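Local coordinates for Two-component response regulator (Geobacillus stearothermophilus, PDB 6SWI), which probably binds DNA through an AraC-type helix-turn-helix domain to regulate transcription of arabinan-utilization genes, at residues Ala64-Ile74 / Asn102-Tyr113. Sequence-based numbering, arbitrary orientation. Where two conformers were deposited one is given.
Sequences AELLLSTELPI and NQYRRTRMISEY
The guanidinium of Arg-105 overlaps the side chain of Leu-67, whose CD2 sits 3.7 Å above the guanidinium plane, over its centre, the two side chains crossing at about a right angle. The arginine chain, extended from CG to NE, carries the flat group to the backbone that leaves helix 51-69. NE donates to Leu-67 O (2.8 Å, 165°) in the carbonyl plane, while NH1 and NH2 together grip Leu-72 O end-on at 2.9 and 2.8 Å. A weak bond runs from NH2 to Thr-70 O. An alanine here removes all these donors, which would probably leave the carbonyls of Leu-67 and Leu-72 without their mates and the turn freer to move. In this AraC-type helix-turn-helix domain, the contact ties the connection between helices 51-69 and 74-80 to helix 101-108; helix segments 64-69 and 102-108 cross at -50°. Farther along, Leu-68 CG meets Tyr-104 CE2 at 3.8 Å, and Ala-64 CB reaches the same ring, one face of which is covered by Arg-108 CD; Phe-93 of helix 86-97 packs edge-to-face with it. Two waters link Leu-68 O to the backbone of Ile-110. Beyond them, Tyr-113 OH donates to the syn lone pair of Glu-71 OE2 (2.6 Å).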
ATOM      1  N   ALA A  64      -3.872   4.635   3.761  1.00  8.37           N
ATOM      2  CA  ALA A  64      -4.235   5.123   5.082  1.00 10.00           C
ATOM      3  C   ALA A  64      -3.585   6.469   5.358  1.00  9.17           C
ATOM      4  O   ALA A  64      -4.226   7.384   5.888  1.00  9.65           O
ATOM      5  CB  ALA A  64      -3.832   4.091   6.128  1.00 11.89           C
ATOM      6  N   GLU A  65      -2.314   6.614   4.988  1.00  8.85           N
ATOM      7  CA  GLU A  65      -1.633   7.892   5.156  1.00  9.99           C
ATOM      8  C   GLU A  65      -2.347   8.998   4.389  1.00  9.26           C
ATOM      9  O   GLU A  65      -2.590  10.085   4.928  1.00 10.53           O
ATOM     10  CB  GLU A  65      -0.189   7.750   4.683  1.00 12.72           C
ATOM     11  CG  GLU A  65       0.593   9.029   4.665  1.00 18.96           C
ATOM     12  CD  GLU A  65       1.933   8.827   4.013  1.00 24.03           C
ATOM     13  OE1 GLU A  65       2.129   9.341   2.893  1.00 23.28           O
ATOM     14  OE2 GLU A  65       2.778   8.137   4.618  1.00 26.54           O
ATOM     15  N   LEU A  66      -2.690   8.738   3.124  1.00  8.08           N
ATOM     16  CA  LEU A  66      -3.362   9.753   2.314  1.00  8.41           C
ATOM     17  C   LEU A  66      -4.748  10.075   2.853  1.00  7.32           C
ATOM     18  O   LEU A  66      -5.194  11.224   2.767  1.00  8.04           O
ATOM     19  CB  LEU A  66      -3.451   9.290   0.860  1.00  8.43           C
ATOM     20  CG  LEU A  66      -2.115   9.213   0.116  1.00  9.51           C
ATOM     21  CD1 LEU A  66      -2.300   8.491  -1.200  1.00 10.91           C
ATOM     22  CD2 LEU A  66      -1.547  10.591  -0.115  1.00 12.17           C
ATOM     23  N   LEU A  67      -5.444   9.089   3.413  1.00  7.08           N
ATOM     24  CA  LEU A  67      -6.766   9.346   3.968  1.00  6.65           C
ATOM     25  C   LEU A  67      -6.692  10.311   5.138  1.00  7.37           C
ATOM     26  O   LEU A  67      -7.604  11.120   5.335  1.00  8.79           O
ATOM     27  CB  LEU A  67      -7.417   8.038   4.425  1.00  7.03           C
ATOM     28  CG  LEU A  67      -7.933   7.146   3.288  1.00  8.00           C
ATOM     29  CD1 LEU A  67      -8.232   5.753   3.787  1.00  9.23           C
ATOM     30  CD2 LEU A  67      -9.180   7.741   2.652  1.00  8.45           C
ATOM     31  N   LEU A  68      -5.620  10.251   5.925  1.00  7.21           N
ATOM     32  CA  LEU A  68      -5.530  11.080   7.116  1.00  8.51           C
ATOM     33  C   LEU A  68      -4.829  12.404   6.871  1.00  8.14           C
ATOM     34  O   LEU A  68      -5.107  13.379   7.577  1.00 11.01           O
ATOM     35  CB  LEU A  68      -4.801  10.325   8.225  1.00  9.94           C
ATOM     36  CG  LEU A  68      -5.497   9.021   8.604  1.00 10.75           C
ATOM     37  CD1 LEU A  68      -4.859   8.406   9.841  1.00 13.36           C
ATOM     38  CD2 LEU A  68      -7.008   9.199   8.792  1.00 12.35           C
ATOM     39  N   SER A  69      -3.927  12.473   5.898  1.00  8.38           N
ATOM     40  CA  SER A  69      -3.094  13.651   5.706  0.69  8.71           C
ATOM     41  C   SER A  69      -3.486  14.473   4.495  1.00  9.63           C
ATOM     42  O   SER A  69      -2.814  15.457   4.193  1.00 11.77           O
ATOM     43  CB  SER A  69      -1.627  13.246   5.592  0.69 11.48           C
ATOM     44  OG  SER A  69      -1.431  12.538   4.388  0.69 12.45           O
ATOM     45  N   THR A  70      -4.545  14.091   3.795  1.00  9.01           N
ATOM     46  CA  THR A  70      -5.069  14.868   2.687  1.00  9.08           C
ATOM     47  C   THR A  70      -6.581  14.769   2.726  1.00  9.03           C
ATOM     48  O   THR A  70      -7.158  13.918   3.410  1.00  9.66           O
ATOM     49  CB  THR A  70      -4.634  14.350   1.302  1.00 10.06           C
ATOM     50  OG1 THR A  70      -5.433  13.214   0.937  1.00  9.45           O
ATOM     51  CG2 THR A  70      -3.156  13.997   1.248  1.00 10.25           C
ATOM     52  N   GLU A  71      -7.222  15.635   1.946  1.00  9.67           N
ATOM     53  CA  GLU A  71      -8.657  15.572   1.727  1.00 10.87           C
ATOM     54  C   GLU A  71      -8.984  15.027   0.342  1.00  9.84           C
ATOM     55  O   GLU A  71     -10.066  15.288  -0.188  1.00 12.20           O
ATOM     56  CB  GLU A  71      -9.308  16.932   2.000  1.00 13.16           C
ATOM     57  CG  GLU A  71      -9.147  17.347   3.463  1.00 15.72           C
ATOM     58  CD  GLU A  71      -9.631  18.748   3.770  1.00 20.28           C
ATOM     59  OE1 GLU A  71      -9.780  19.559   2.834  1.00 23.88           O
ATOM     60  OE2 GLU A  71      -9.856  19.039   4.969  1.00 22.06           O
ATOM     61  N   LEU A  72      -8.071  14.253  -0.238  1.00  9.53           N
ATOM     62  CA  LEU A  72      -8.300  13.696  -1.560  1.00  9.43           C
ATOM     63  C   LEU A  72      -9.526  12.791  -1.548  1.00  8.75           C
ATOM     64  O   LEU A  72      -9.734  12.038  -0.587  1.00  8.44           O
ATOM     65  CB  LEU A  72      -7.119  12.821  -1.972  1.00  9.84           C
ATOM     66  CG  LEU A  72      -5.825  13.527  -2.358  1.00 10.57           C
ATOM     67  CD1 LEU A  72      -4.695  12.522  -2.399  1.00 11.74           C
ATOM     68  CD2 LEU A  72      -5.970  14.229  -3.691  1.00 13.06           C
ATOM     69  N   PRO A  73     -10.323  12.800  -2.611  1.00 10.31           N
ATOM     70  CA  PRO A  73     -11.408  11.822  -2.719  0.58 10.28           C
ATOM     71  C   PRO A  73     -10.849  10.414  -2.823  1.00  9.46           C
ATOM     72  O   PRO A  73      -9.722  10.197  -3.287  1.00  9.28           O
ATOM     73  CB  PRO A  73     -12.117  12.230  -4.014  0.58 12.22           C
ATOM     74  CG  PRO A  73     -11.839  13.695  -4.125  0.58 12.67           C
ATOM     75  CD  PRO A  73     -10.441  13.867  -3.621  0.58 11.84           C
ATOM     76  N   ILE A  74     -11.664   9.448  -2.404  1.00 10.10           N
ATOM     77  CA  ILE A  74     -11.226   8.052  -2.372  1.00 10.81           C
ATOM     78  C   ILE A  74     -10.722   7.586  -3.728  1.00 10.49           C
ATOM     79  O   ILE A  74      -9.740   6.845  -3.813  1.00 10.03           O
ATOM     80  CB  ILE A  74     -12.360   7.135  -1.873  1.00 13.97           C
ATOM     81  CG1 ILE A  74     -12.891   7.571  -0.514  1.00 19.08           C
ATOM     82  CG2 ILE A  74     -11.912   5.678  -1.880  1.00 15.24           C
ATOM     83  CD1 ILE A  74     -11.854   7.835   0.467  1.00 18.46           C
ATOM     84  N   ASN A 102     -13.990   5.338   4.126  1.00  7.64           N
ATOM     85  CA  ASN A 102     -14.671   6.480   4.723  1.00  9.21           C
ATOM     86  C   ASN A 102     -14.723   6.378   6.240  1.00  8.77           C
ATOM     87  O   ASN A 102     -14.555   7.384   6.936  1.00 10.03           O
ATOM     88  CB  ASN A 102     -16.071   6.642   4.138  1.00 11.14           C
ATOM     89  CG  ASN A 102     -16.066   7.474   2.880  1.00 14.75           C
ATOM     90  OD1 ASN A 102     -15.676   8.644   2.896  1.00 18.79           O
ATOM     91  ND2 ASN A 102     -16.494   6.875   1.777  1.00 20.10           N
ATOM     92  N   GLN A 103     -14.986   5.186   6.776  1.00  8.61           N
ATOM     93  CA  GLN A 103     -15.007   5.052   8.225  1.00  9.95           C
ATOM     94  C   GLN A 103     -13.613   5.175   8.824  1.00  8.70           C
ATOM     95  O   GLN A 103     -13.473   5.653   9.956  1.00  9.38           O
ATOM     96  CB  GLN A 103     -15.695   3.754   8.632  1.00 14.87           C
ATOM     97  CG  GLN A 103     -17.222   3.835   8.589  1.00 21.50           C
ATOM     98  CD  GLN A 103     -17.775   4.864   9.556  1.00 29.15           C
ATOM     99  OE1 GLN A 103     -18.805   5.487   9.297  1.00 32.22           O
ATOM    100  NE2 GLN A 103     -17.090   5.046  10.680  1.00 32.25           N
ATOM    101  N   TYR A 104     -12.577   4.763   8.090  1.00  8.78           N
ATOM    102  CA  TYR A 104     -11.207   5.006   8.536  1.00  8.16           C
ATOM    103  C   TYR A 104     -10.986   6.497   8.777  1.00  8.43           C
ATOM    104  O   TYR A 104     -10.470   6.909   9.825  1.00  9.31           O
ATOM    105  CB  TYR A 104     -10.227   4.446   7.493  1.00  9.20           C
ATOM    106  CG  TYR A 104      -8.794   4.414   7.972  1.00  8.92           C
ATOM    107  CD1 TYR A 104      -8.307   3.327   8.689  1.00  9.77           C
ATOM    108  CD2 TYR A 104      -7.927   5.459   7.699  1.00  9.64           C
ATOM    109  CE1 TYR A 104      -6.997   3.289   9.132  1.00 10.42           C
ATOM    110  CE2 TYR A 104      -6.610   5.433   8.149  1.00 10.32           C
ATOM    111  CZ  TYR A 104      -6.159   4.346   8.866  1.00 11.12           C
ATOM    112  OH  TYR A 104      -4.861   4.308   9.333  1.00 13.16           O
ATOM    113  N   ARG A 105     -11.421   7.328   7.831  1.00  9.11           N
ATOM    114  CA  ARG A 105     -11.331   8.774   7.999  1.00 10.72           C
ATOM    115  C   ARG A 105     -12.178   9.268   9.161  1.00 10.51           C
ATOM    116  O   ARG A 105     -11.707  10.049   9.991  1.00 12.51           O
ATOM    117  CB  ARG A 105     -11.810   9.455   6.731  1.00 13.50           C
ATOM    118  CG  ARG A 105     -10.714   9.812   5.818  1.00 13.36           C
ATOM    119  CD  ARG A 105     -11.208  10.582   4.632  1.00 11.78           C
ATOM    120  NE  ARG A 105     -10.055  11.111   3.933  1.00  8.63           N
ATOM    121  CZ  ARG A 105     -10.020  11.396   2.645  1.00  7.80           C
ATOM    122  NH1 ARG A 105     -11.081  11.177   1.871  1.00 10.03           N
ATOM    123  NH2 ARG A 105      -8.902  11.875   2.133  1.00  8.97           N
ATOM    124  N   ARG A 106     -13.451   8.871   9.208  1.00 10.30           N
ATOM    125  CA  ARG A 106     -14.331   9.403  10.242  0.50 11.33           C
ATOM    126  C   ARG A 106     -13.786   9.122  11.636  1.00 11.00           C
ATOM    127  O   ARG A 106     -13.900   9.962  12.536  1.00 12.43           O
ATOM    128  CB  ARG A 106     -15.745   8.852  10.074  0.50 12.95           C
ATOM    129  CG  ARG A 106     -16.453   9.400   8.847  0.50 13.75           C
ATOM    130  CD  ARG A 106     -17.913   8.985   8.800  0.50 15.99           C
ATOM    131  NE  ARG A 106     -18.724   9.670   9.798  0.50 18.17           N
ATOM    132  CZ  ARG A 106     -19.304  10.850   9.603  0.50 19.47           C
ATOM    133  NH1 ARG A 106     -19.155  11.478   8.447  0.50 18.46           N
ATOM    134  NH2 ARG A 106     -20.027  11.403  10.567  0.50 20.92           N
ATOM    135  N   THR A 107     -13.168   7.960  11.831  1.00  9.73           N
ATOM    136  CA  THR A 107     -12.674   7.641  13.161  0.51  9.74           C
ATOM    137  C   THR A 107     -11.332   8.293  13.465  1.00  9.67           C
ATOM    138  O   THR A 107     -11.072   8.622  14.629  1.00 11.18           O
ATOM    139  CB  THR A 107     -12.602   6.130  13.364  0.51 10.52           C
ATOM    140  OG1 THR A 107     -11.802   5.538  12.331  0.51 10.44           O
ATOM    141  CG2 THR A 107     -14.000   5.545  13.336  0.51 11.66           C
ATOM    142  N   ARG A 108     -10.488   8.515  12.458  1.00  8.29           N
ATOM    143  CA  ARG A 108      -9.101   8.881  12.706  1.00  8.43           C
ATOM    144  C   ARG A 108      -8.694  10.280  12.278  1.00  8.85           C
ATOM    145  O   ARG A 108      -7.699  10.795  12.798  1.00  9.78           O
ATOM    146  CB  ARG A 108      -8.169   7.880  12.015  1.00  8.82           C
ATOM    147  CG  ARG A 108      -8.276   6.484  12.596  1.00  8.53           C
ATOM    148  CD  ARG A 108      -7.708   5.474  11.638  1.00  9.26           C
ATOM    149  NE  ARG A 108      -7.659   4.117  12.176  1.00  9.00           N
ATOM    150  CZ  ARG A 108      -8.717   3.322  12.294  1.00 11.43           C
ATOM    151  NH1 ARG A 108      -9.922   3.747  11.939  1.00 13.05           N
ATOM    152  NH2 ARG A 108      -8.568   2.095  12.772  1.00 14.23           N
ATOM    153  N   MET A 109      -9.416  10.905  11.361  1.00  9.44           N
ATOM    154  CA  MET A 109      -8.937  12.154  10.794  0.62 11.35           C
ATOM    155  C   MET A 109      -9.275  13.336  11.698  1.00 11.75           C
ATOM    156  O   MET A 109     -10.172  13.283  12.544  1.00 14.57           O
ATOM    157  CB  MET A 109      -9.520  12.361   9.393  0.62 15.84           C
ATOM    158  CG  MET A 109      -8.761  13.349   8.511  0.62 23.77           C
ATOM    159  SD  MET A 109      -9.611  13.686   6.956  0.62 29.48           S
ATOM    160  CE  MET A 109     -11.316  13.563   7.491  0.62 27.67           C
ATOM    161  N   ILE A 110      -8.507  14.407  11.525  1.00 12.10           N
ATOM    162  CA  ILE A 110      -8.791  15.685  12.163  1.00 12.27           C
ATOM    163  C   ILE A 110      -8.308  16.780  11.227  1.00 11.40           C
ATOM    164  O   ILE A 110      -7.328  16.612  10.495  1.00 13.36           O
ATOM    165  CB  ILE A 110      -8.154  15.800  13.568  1.00 15.03           C
ATOM    166  CG1 ILE A 110      -8.763  16.978  14.332  1.00 17.80           C
ATOM    167  CG2 ILE A 110      -6.641  15.938  13.472  1.00 15.62           C
ATOM    168  CD1 ILE A 110      -8.539  16.917  15.815  1.00 19.44           C
ATOM    169  N   SER A 111      -9.011  17.907  11.237  1.00 11.25           N
ATOM    170  CA  SER A 111      -8.634  19.052  10.417  0.52 11.77           C
ATOM    171  C   SER A 111      -7.604  19.875  11.183  1.00 11.26           C
ATOM    172  O   SER A 111      -7.923  20.480  12.212  1.00 13.78           O
ATOM    173  CB  SER A 111      -9.866  19.885  10.074  0.52 13.92           C
ATOM    174  OG  SER A 111     -10.699  19.174   9.177  0.52 13.75           O
ATOM    175  N   GLU A 112      -6.363  19.898  10.682  1.00 11.04           N
ATOM    176  CA  GLU A 112      -5.281  20.598  11.370  1.00 11.06           C
ATOM    177  C   GLU A 112      -5.390  22.108  11.241  1.00 10.42           C
ATOM    178  O   GLU A 112      -4.778  22.826  12.035  1.00 12.25           O
ATOM    179  CB  GLU A 112      -3.921  20.180  10.810  1.00 13.85           C
ATOM    180  CG  GLU A 112      -3.642  18.692  10.888  1.00 19.05           C
ATOM    181  CD  GLU A 112      -3.120  18.257  12.238  1.00 25.64           C
ATOM    182  OE1 GLU A 112      -2.898  19.126  13.106  1.00 26.44           O
ATOM    183  OE2 GLU A 112      -2.950  17.037  12.432  1.00 28.99           O
ATOM    184  N   TYR A 113      -6.148  22.603  10.269  1.00 10.75           N
ATOM    185  CA  TYR A 113      -6.245  24.026   9.999  1.00 10.64           C
ATOM    186  C   TYR A 113      -7.399  24.689  10.739  1.00 11.10           C
ATOM    187  O   TYR A 113      -7.675  25.866  10.503  1.00 13.26           O
ATOM    188  CB  TYR A 113      -6.356  24.269   8.490  1.00 11.53           C
ATOM    189  CG  TYR A 113      -7.444  23.480   7.806  1.00 11.05           C
ATOM    190  CD1 TYR A 113      -8.757  23.926   7.820  1.00 12.85           C
ATOM    191  CD2 TYR A 113      -7.162  22.299   7.128  1.00 13.05           C
ATOM    192  CE1 TYR A 113      -9.762  23.221   7.193  1.00 14.55           C
ATOM    193  CE2 TYR A 113      -8.160  21.582   6.497  1.00 14.06           C
ATOM    194  CZ  TYR A 113      -9.462  22.049   6.535  1.00 14.71           C
ATOM    195  OH  TYR A 113     -10.474  21.346   5.909  1.00 17.71           O
TER
HETATM  196  O   HOH W   1      -5.589  15.913   8.642  1.00 10.92           O
HETATM  197  O   HOH W   2      -6.046  13.516  10.138  1.00 15.93           O